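V-type ATPase 116 kDa subunit (Meiothermus ruber, PDB 3RRK) is subunit I, the V-ATPase subunit a homolog, here its cytoplasmic N-terminal domain, and probably takes part in rotary proton transport. Local coordinates at residues K16-G21 with G50-S55; E119-T124 with K232-L237; G217-M222 with A228-E233. One frame throughout, in Å; residues are numbered along the deposited sequence.

In the fold
The domain is a worked example of an elongated fold, with a small sheet-bearing lobe at each end of long paired helices. Interaction 1 lies in the lobe that holds the N-terminus, on the other side of the chain's centre from interactions 2 and 3. The centres of interaction 1 and interaction 2 are about 57 Å apart, and the centres of interaction 1 and interaction 3 about 62 Å apart. Interactions 2 and 3 have centres only about 10 Å apart and share Lys232 and Glu233 of helix 224-281. They touch where Tyr219 packs on Thr124 and Arg234. A sulfate ion, probably from the crystallisation liquor, sits about 5 Å from the side chain of Met231.

Interaction 1. Residues K16-G21 with G50-S55; sequences KLIVAG and GEYRLS
Ile18 and Tyr52 reach toward each other from the two segments, and the end of the isoleucine meets the outer part of the ring. Ile18 CD1 lies 3.6 Å from Tyr52 CE1 and almost as near to CZ, approaching obliquely. Lys16, two residues back on the same side of the strand, takes the phenol end: its CD is 3.9 Å from Tyr52 OH, and the two side chains cross at about a right angle. That meeting is van der Waals, with no hydrogen bond between the lysine and the hydroxyl. The first two torsions of Lys16 run the chain straight out to CD; the bend at chi3 (-74°) then turns CE and NZ, leaving Lys16 NZ 4.1 Å from Tyr52 OH. Glu51 lies over one face of the ring with its carboxylate carbon offset toward the rim, and Glu51 OE2 is 6.4 Å from Lys16 NZ, which may add a weak long-range attraction.

Farther out, Met280 and Ile312 pack on Ile18, while Met290 and Trp292 pack on Lys16. Tyr52 follows Gly50 and Glu51 in the connection, and farther on Ser55 is the N-cap of helix 56-79. The contact thus fastens the connection between strand 41-44 and helix 56-79 onto strand 15-21, an inner strand of the four-stranded antiparallel sheet in the proximal lobe of subunit I.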
loop_
_atom_site.group_PDB
_atom_site.type_symbol
_atom_site.label_atom_id
_atom_site.label_comp_id
_atom_site.label_asym_id
_atom_site.label_seq_id
_atom_site.Cartn_x
_atom_site.Cartn_y
_atom_site.Cartn_z
ATOM N N LYS A 16 -7.944 -33.699 -26.019
ATOM C CA LYS A 16 -8.997 -32.794 -26.466
ATOM C C LYS A 16 -8.586 -31.339 -26.255
ATOM O O LYS A 16 -7.996 -31.002 -25.234
ATOM C CB LYS A 16 -10.314 -33.092 -25.739
ATOM C CG LYS A 16 -11.424 -32.079 -26.022
ATOM C CD LYS A 16 -12.770 -32.503 -25.435
ATOM C CE LYS A 16 -13.397 -33.635 -26.238
ATOM N NZ LYS A 16 -14.750 -33.996 -25.732
ATOM N N LEU A 17 -8.874 -30.486 -27.236
ATOM C CA LEU A 17 -8.629 -29.054 -27.097
ATOM C C LEU A 17 -9.939 -28.283 -27.159
ATOM O O LEU A 17 -10.818 -28.596 -27.953
ATOM C CB LEU A 17 -7.667 -28.520 -28.166
ATOM C CG LEU A 17 -7.497 -26.989 -28.101
ATOM C CD1 LEU A 17 -6.436 -26.539 -27.046
ATOM C CD2 LEU A 17 -7.186 -26.402 -29.468
ATOM N N ILE A 18 -10.074 -27.281 -26.306
ATOM C CA ILE A 18 -11.268 -26.468 -26.302
ATOM C C ILE A 18 -10.822 -25.026 -26.328
ATOM O O ILE A 18 -9.997 -24.612 -25.527
ATOM C CB ILE A 18 -12.133 -26.748 -25.070
ATOM C CG1 ILE A 18 -12.401 -28.245 -24.950
ATOM C CG2 ILE A 18 -13.449 -26.005 -25.164
ATOM C CD1 ILE A 18 -12.249 -28.759 -23.544
ATOM N N VAL A 19 -11.355 -24.270 -27.277
ATOM C CA VAL A 19 -10.917 -22.911 -27.484
ATOM C C VAL A 19 -12.115 -21.996 -27.605
ATOM O O VAL A 19 -13.122 -22.366 -28.200
ATOM C CB VAL A 19 -10.109 -22.795 -28.772
ATOM C CG1 VAL A 19 -9.496 -21.405 -28.881
ATOM C CG2 VAL A 19 -9.039 -23.862 -28.814
ATOM N N ALA A 20 -12.007 -20.799 -27.043
ATOM C CA ALA A 20 -13.062 -19.815 -27.178
ATOM C C ALA A 20 -12.463 -18.443 -27.486
ATOM O O ALA A 20 -11.305 -18.176 -27.164
ATOM C CB ALA A 20 -13.926 -19.775 -25.920
ATOM N N GLY A 21 -13.247 -17.585 -28.131
ATOM C CA GLY A 21 -12.800 -16.244 -28.437
ATOM C C GLY A 21 -13.966 -15.357 -28.805
ATOM O O GLY A 21 -15.126 -15.703 -28.576
ATOM N N GLY A 50 -21.066 -25.461 -20.190
ATOM C CA GLY A 50 -21.455 -25.552 -18.791
ATOM C C GLY A 50 -20.764 -26.684 -18.052
ATOM O O GLY A 50 -20.350 -26.528 -16.911
ATOM N N GLU A 51 -20.636 -27.826 -18.717
ATOM C CA GLU A 51 -19.960 -28.991 -18.162
ATOM C C GLU A 51 -18.525 -28.713 -17.700
ATOM O O GLU A 51 -18.016 -29.389 -16.811
ATOM C CB GLU A 51 -19.965 -30.117 -19.192
ATOM C CG GLU A 51 -18.813 -31.094 -19.059
ATOM C CD GLU A 51 -18.557 -31.847 -20.347
ATOM O OE1 GLU A 51 -19.028 -31.384 -21.410
ATOM O OE2 GLU A 51 -17.888 -32.900 -20.297
ATOM N N TYR A 52 -17.871 -27.722 -18.298
ATOM C CA TYR A 52 -16.495 -27.393 -17.926
ATOM C C TYR A 52 -16.429 -26.390 -16.761
ATOM O O TYR A 52 -15.443 -25.679 -16.582
ATOM C CB TYR A 52 -15.724 -26.898 -19.149
ATOM C CG TYR A 52 -15.660 -27.945 -20.239
ATOM C CD1 TYR A 52 -14.732 -28.977 -20.182
ATOM C CD2 TYR A 52 -16.545 -27.918 -21.314
ATOM C CE1 TYR A 52 -14.676 -29.948 -21.166
ATOM C CE2 TYR A 52 -16.498 -28.886 -22.304
ATOM C CZ TYR A 52 -15.559 -29.900 -22.224
ATOM O OH TYR A 52 -15.500 -30.872 -23.203
ATOM N N ARG A 53 -17.503 -26.368 -15.977
ATOM C CA ARG A 53 -17.658 -25.530 -14.794
ATOM C C ARG A 53 -16.733 -26.027 -13.686
ATOM O O ARG A 53 -16.718 -27.219 -13.385
ATOM C CB ARG A 53 -19.112 -25.645 -14.341
ATOM C CG ARG A 53 -19.516 -24.863 -13.116
ATOM C CD ARG A 53 -20.885 -25.349 -12.658
ATOM N NE ARG A 53 -21.599 -24.388 -11.818
ATOM C CZ ARG A 53 -21.478 -24.303 -10.496
ATOM N NH1 ARG A 53 -20.650 -25.113 -9.848
ATOM N NH2 ARG A 53 -22.177 -23.401 -9.823
ATOM N N LEU A 54 -15.962 -25.123 -13.084
ATOM C CA LEU A 54 -15.017 -25.487 -12.024
ATOM C C LEU A 54 -15.708 -26.147 -10.838
ATOM O O LEU A 54 -16.765 -25.678 -10.404
ATOM C CB LEU A 54 -14.293 -24.239 -11.516
ATOM C CG LEU A 54 -13.354 -23.485 -12.453
ATOM C CD1 LEU A 54 -12.815 -22.264 -11.768
ATOM C CD2 LEU A 54 -12.219 -24.379 -12.900
ATOM N N SER A 55 -15.113 -27.215 -10.300
ATOM C CA SER A 55 -15.636 -27.858 -9.084
ATOM C C SER A 55 -15.349 -27.020 -7.838
ATOM O O SER A 55 -14.455 -26.175 -7.850
ATOM C CB SER A 55 -15.073 -29.280 -8.907
ATOM O OG SER A 55 -13.672 -29.286 -8.675
#

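Interaction 2. Residues E119-T124 with K232-L237; sequences EEEIQT and KERARL
Arg234 grips the carboxylate of Glu121 with two neighbouring nitrogens, forming a two-pronged salt bridge between helices. The straighter prong runs from Arg234 NH2 to Glu121 OE1, 3.3 Å long with an N-H...O angle of 157°. The second, from Arg234 NE to Glu121 OE2 at 3.2 Å, is more bent and weak. The two flat groups are not coplanar: their planes stand 47° apart, so OE1 lies close to the guanidinium plane while NH2 approaches it from above the plane of the carboxylate. The torsions explain the meeting. Glu121 places CG anti to its backbone N (chi1 -153°) and runs straight out from its helix, whereas the arginine folds at both chi2 and chi3, turning its NE edge to the acid.

Neither charge is confined to this pair. Arg234 NH2 also forms a salt bridge with Glu241, its stronger partner, and Glu121 OE2 has a long, weak ion pair with Arg230 NH2. Such sharing would probably spread the charge along this partly exposed seam.

The helices being bridged, 94-138 and 224-281, run antiparallel here and belong to the long helical stalk between the two lobes of the domain. On helix 94-138 itself, Thr124 turns its hydroxyl back to the carbonyl of Glu120, with Thr124 OG1 to Glu120 O at 2.7 Å; the backbone N of Thr124 reaches the same oxygen from the opposite face of its plane. Around the polar pair the interface becomes apolar. The arginine side chain packs on Leu118 and Ile125, Ala235 also touches Ile125, and Ile122 leans on Ala238 and Leu242 farther along the partner helix.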
loop_
_atom_site.group_PDB
_atom_site.type_symbol
_atom_site.label_atom_id
_atom_site.label_comp_id
_atom_site.label_asym_id
_atom_site.label_seq_id
_atom_site.Cartn_x
_atom_site.Cartn_y
_atom_site.Cartn_z
ATOM N N GLU A 119 9.856 5.969 9.124
ATOM C CA GLU A 119 10.072 7.068 8.190
ATOM C C GLU A 119 9.103 8.217 8.443
ATOM O O GLU A 119 9.478 9.382 8.347
ATOM C CB GLU A 119 9.983 6.589 6.746
ATOM C CG GLU A 119 11.018 5.544 6.375
ATOM C CD GLU A 119 10.772 4.949 4.999
ATOM O OE1 GLU A 119 9.652 5.117 4.465
ATOM O OE2 GLU A 119 11.697 4.309 4.453
ATOM N N GLU A 120 7.861 7.885 8.774
ATOM C CA GLU A 120 6.850 8.905 9.046
ATOM C C GLU A 120 7.192 9.628 10.346
ATOM O O GLU A 120 6.931 10.823 10.499
ATOM C CB GLU A 120 5.451 8.278 9.136
ATOM C CG GLU A 120 4.537 8.522 7.929
ATOM C CD GLU A 120 4.884 7.678 6.686
ATOM O OE1 GLU A 120 5.653 8.166 5.820
ATOM O OE2 GLU A 120 4.366 6.543 6.559
ATOM N N GLU A 121 7.789 8.889 11.277
ATOM C CA GLU A 121 8.174 9.427 12.568
ATOM C C GLU A 121 9.287 10.457 12.391
ATOM O O GLU A 121 9.204 11.589 12.872
ATOM C CB GLU A 121 8.645 8.273 13.473
ATOM C CG GLU A 121 8.478 8.476 15.005
ATOM C CD GLU A 121 8.642 7.176 15.804
ATOM O OE1 GLU A 121 9.340 6.248 15.334
ATOM O OE2 GLU A 121 8.059 7.084 16.905
ATOM N N ILE A 122 10.329 10.046 11.681
ATOM C CA ILE A 122 11.471 10.895 11.395
ATOM C C ILE A 122 11.095 12.165 10.633
ATOM O O ILE A 122 11.626 13.241 10.903
ATOM C CB ILE A 122 12.527 10.112 10.628
ATOM C CG1 ILE A 122 13.086 9.003 11.516
ATOM C CG2 ILE A 122 13.639 11.014 10.169
ATOM C CD1 ILE A 122 14.002 8.032 10.772
ATOM N N GLN A 123 10.171 12.049 9.693
ATOM C CA GLN A 123 9.704 13.223 8.955
ATOM C C GLN A 123 8.899 14.183 9.831
ATOM O O GLN A 123 9.066 15.397 9.736
ATOM C CB GLN A 123 8.907 12.804 7.722
ATOM C CG GLN A 123 9.744 12.057 6.699
ATOM C CD GLN A 123 8.907 11.410 5.605
ATOM O OE1 GLN A 123 7.772 11.814 5.358
ATOM N NE2 GLN A 123 9.465 10.396 4.953
ATOM N N THR A 124 8.021 13.636 10.665
ATOM C CA THR A 124 7.292 14.431 11.650
ATOM C C THR A 124 8.258 15.254 12.493
ATOM O O THR A 124 8.098 16.463 12.667
ATOM C CB THR A 124 6.526 13.538 12.621
ATOM O OG1 THR A 124 5.586 12.742 11.898
ATOM C CG2 THR A 124 5.797 14.376 13.623
ATOM N N LYS A 232 12.812 14.334 20.966
ATOM C CA LYS A 232 14.256 14.451 21.056
ATOM C C LYS A 232 14.902 13.073 21.137
ATOM O O LYS A 232 16.021 12.870 20.663
ATOM C CB LYS A 232 14.641 15.292 22.275
ATOM C CG LYS A 232 16.135 15.510 22.459
ATOM C CD LYS A 232 16.417 16.320 23.728
ATOM C CE LYS A 232 17.856 16.143 24.213
ATOM N NZ LYS A 232 18.100 16.777 25.542
ATOM N N GLU A 233 14.193 12.127 21.738
ATOM C CA GLU A 233 14.754 10.803 21.950
ATOM C C GLU A 233 14.462 9.899 20.756
ATOM O O GLU A 233 15.293 9.078 20.372
ATOM C CB GLU A 233 14.221 10.192 23.248
ATOM C CG GLU A 233 13.156 9.136 23.059
ATOM C CD GLU A 233 12.525 8.701 24.368
ATOM O OE1 GLU A 233 13.272 8.479 25.347
ATOM O OE2 GLU A 233 11.278 8.590 24.416
ATOM N N ARG A 234 13.279 10.048 20.167
ATOM C CA ARG A 234 12.992 9.358 18.920
ATOM C C ARG A 234 13.982 9.836 17.857
ATOM O O ARG A 234 14.345 9.083 16.962
ATOM C CB ARG A 234 11.548 9.587 18.453
ATOM C CG ARG A 234 10.475 9.078 19.409
ATOM C CD ARG A 234 10.629 7.592 19.694
ATOM N NE ARG A 234 10.802 6.803 18.472
ATOM C CZ ARG A 234 11.643 5.775 18.359
ATOM N NH1 ARG A 234 12.392 5.407 19.394
ATOM N NH2 ARG A 234 11.740 5.115 17.214
ATOM N N ALA A 235 14.434 11.085 17.965
ATOM C CA ALA A 235 15.396 11.630 17.003
ATOM C C ALA A 235 16.756 10.977 17.160
ATOM O O ALA A 235 17.558 10.974 16.230
ATOM C CB ALA A 235 15.515 13.144 17.135
ATOM N N ARG A 236 17.015 10.422 18.337
ATOM C CA ARG A 236 18.278 9.742 18.583
ATOM C C ARG A 236 18.146 8.259 18.260
ATOM O O ARG A 236 19.075 7.643 17.746
ATOM C CB ARG A 236 18.721 9.931 20.041
ATOM C CG ARG A 236 20.200 9.654 20.286
ATOM C CD ARG A 236 20.566 9.716 21.769
ATOM N NE ARG A 236 19.995 8.610 22.534
ATOM C CZ ARG A 236 18.927 8.718 23.318
ATOM N NH1 ARG A 236 18.312 9.889 23.449
ATOM N NH2 ARG A 236 18.474 7.655 23.975
ATOM N N LEU A 237 16.979 7.694 18.554
ATOM C CA LEU A 237 16.767 6.259 18.398
ATOM C C LEU A 237 16.283 5.851 17.000
ATOM O O LEU A 237 16.740 4.847 16.454
ATOM C CB LEU A 237 15.800 5.736 19.469
ATOM C CG LEU A 237 16.241 5.939 20.926
ATOM C CD1 LEU A 237 15.171 5.466 21.915
ATOM C CD2 LEU A 237 17.575 5.256 21.195
#

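Interaction 3. Residues G217-M222 with A228-E233; sequences GAYGAM and AARMKE
Tyr219 offers both faces of its ring to helix 224-281, with Met231 on one and Arg230 on the other. On the methionine side the methyl CE stands 4.0 Å from the centroid of the Tyr219 ring, only 15° off the normal, a CH-pi contact displaced somewhat toward the rim. Met231 SD is above the same face at 4.7 Å from the Tyr219 centroid, a Met-aromatic contact at a distance. The methylene carbon CG of Met231 adds apolar contact with Tyr219 CE1 at 3.3 Å.

Across the ring, Arg230 NH1 lies nearest Tyr219 CZ, toward the phenol end, with the guanidinium plane tilted 52° from that of the ring. Tyr219 CD1 stands at the edge of the guanidinium, in its plane. NH1 of Arg230 is also 3.1 Å from Tyr219 OH, but the angle is too poor for a hydrogen bond. The guanidinium has a cover of its own, since Ala218 CB lies over one of its faces, 4.2 Å from Arg230 NH1. Arg230 swings its chain away from the backbone N (chi1 180°) and keeps it extended as far as NE. Across that chain lies Met222, its CE 3.7 Å from Arg230 CD.

Thr124 and Ile125 of helix 94-138 also pack on the tyrosine, so the ring plugs the loop before helix 224-281 into the groove between two helices. With no hydrogen bond across the contact, cohesion probably rests largely on dispersion and on a polarisable ring, whose electrons may be drawn toward the arginine's positive charge on one face while the methyl lies over the other, with the sulfur farther off.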
loop_
_atom_site.group_PDB
_atom_site.type_symbol
_atom_site.label_atom_id
_atom_site.label_comp_id
_atom_site.label_asym_id
_atom_site.label_seq_id
_atom_site.Cartn_x
_atom_site.Cartn_y
_atom_site.Cartn_z
ATOM N N GLY A 217 -0.173 12.773 15.161
ATOM C CA GLY A 217 -0.014 11.498 15.838
ATOM C C GLY A 217 -0.074 11.577 17.345
ATOM O O GLY A 217 -0.737 12.450 17.905
ATOM N N ALA A 218 0.625 10.653 17.997
ATOM C CA ALA A 218 0.675 10.596 19.451
ATOM C C ALA A 218 0.993 11.954 20.087
ATOM O O ALA A 218 0.451 12.285 21.137
ATOM C CB ALA A 218 1.682 9.542 19.904
ATOM N N TYR A 219 1.856 12.743 19.456
ATOM C CA TYR A 219 2.279 14.014 20.057
ATOM C C TYR A 219 1.127 14.958 20.352
ATOM O O TYR A 219 1.262 15.855 21.180
ATOM C CB TYR A 219 3.289 14.746 19.168
ATOM C CG TYR A 219 4.501 13.927 18.854
ATOM C CD1 TYR A 219 5.494 13.734 19.808
ATOM C CD2 TYR A 219 4.651 13.324 17.612
ATOM C CE1 TYR A 219 6.604 12.965 19.533
ATOM C CE2 TYR A 219 5.757 12.556 17.331
ATOM C CZ TYR A 219 6.729 12.382 18.292
ATOM O OH TYR A 219 7.829 11.622 18.007
ATOM N N GLY A 220 0.013 14.778 19.648
ATOM C CA GLY A 220 -1.104 15.697 19.744
ATOM C C GLY A 220 -1.606 15.852 21.161
ATOM O O GLY A 220 -1.797 16.972 21.651
ATOM N N ALA A 221 -1.796 14.716 21.824
ATOM C CA ALA A 221 -2.389 14.664 23.156
ATOM C C ALA A 221 -1.368 14.783 24.295
ATOM O O ALA A 221 -1.581 14.250 25.385
ATOM C CB ALA A 221 -3.185 13.371 23.305
ATOM N N MET A 222 -0.263 15.474 24.050
ATOM C CA MET A 222 0.767 15.592 25.067
ATOM C C MET A 222 0.988 17.030 25.444
ATOM O O MET A 222 0.708 17.937 24.665
ATOM C CB MET A 222 2.102 15.036 24.582
ATOM C CG MET A 222 2.142 13.548 24.330
ATOM S SD MET A 222 3.799 13.042 23.818
ATOM C CE MET A 222 3.481 11.404 23.181
ATOM N N ALA A 228 8.100 17.419 23.168
ATOM C CA ALA A 228 9.463 17.782 22.804
ATOM C C ALA A 228 10.503 16.784 23.311
ATOM O O ALA A 228 11.546 16.588 22.695
ATOM C CB ALA A 228 9.789 19.179 23.304
ATOM N N ALA A 229 10.221 16.150 24.437
ATOM C CA ALA A 229 11.188 15.231 25.002
ATOM C C ALA A 229 11.177 13.901 24.256
ATOM O O ALA A 229 12.235 13.363 23.939
ATOM C CB ALA A 229 10.938 15.041 26.484
ATOM N N ARG A 230 9.982 13.385 23.968
ATOM C CA ARG A 230 9.838 12.192 23.130
ATOM C C ARG A 230 10.403 12.400 21.716
ATOM O O ARG A 230 11.051 11.519 21.158
ATOM C CB ARG A 230 8.378 11.743 23.048
ATOM C CG ARG A 230 8.179 10.509 22.187
ATOM C CD ARG A 230 6.786 9.911 22.372
ATOM N NE ARG A 230 6.558 8.734 21.529
ATOM C CZ ARG A 230 6.100 8.783 20.276
ATOM N NH1 ARG A 230 5.822 9.949 19.710
ATOM N NH2 ARG A 230 5.922 7.666 19.582
ATOM N N MET A 231 10.155 13.566 21.138
ATOM C CA MET A 231 10.722 13.871 19.840
ATOM C C MET A 231 12.241 13.851 19.873
ATOM O O MET A 231 12.885 13.427 18.918
ATOM C CB MET A 231 10.277 15.242 19.382
ATOM C CG MET A 231 8.871 15.282 18.892
ATOM S SD MET A 231 8.678 16.690 17.816
ATOM C CE MET A 231 6.900 16.891 17.894
ATOM N N LYS A 232 12.812 14.334 20.966
ATOM C CA LYS A 232 14.256 14.451 21.056
ATOM C C LYS A 232 14.902 13.073 21.137
ATOM O O LYS A 232 16.021 12.870 20.663
ATOM C CB LYS A 232 14.641 15.292 22.275
ATOM C CG LYS A 232 16.135 15.510 22.459
ATOM C CD LYS A 232 16.417 16.320 23.728
ATOM C CE LYS A 232 17.856 16.143 24.213
ATOM N NZ LYS A 232 18.100 16.777 25.542
ATOM N N GLU A 233 14.193 12.127 21.738
ATOM C CA GLU A 233 14.754 10.803 21.950
ATOM C C GLU A 233 14.462 9.899 20.756
ATOM O O GLU A 233 15.293 9.078 20.372
ATOM C CB GLU A 233 14.221 10.192 23.248
ATOM C CG GLU A 233 13.156 9.136 23.059
ATOM C CD GLU A 233 12.525 8.701 24.368
ATOM O OE1 GLU A 233 13.272 8.479 25.347
ATOM O OE2 GLU A 233 11.278 8.590 24.416
#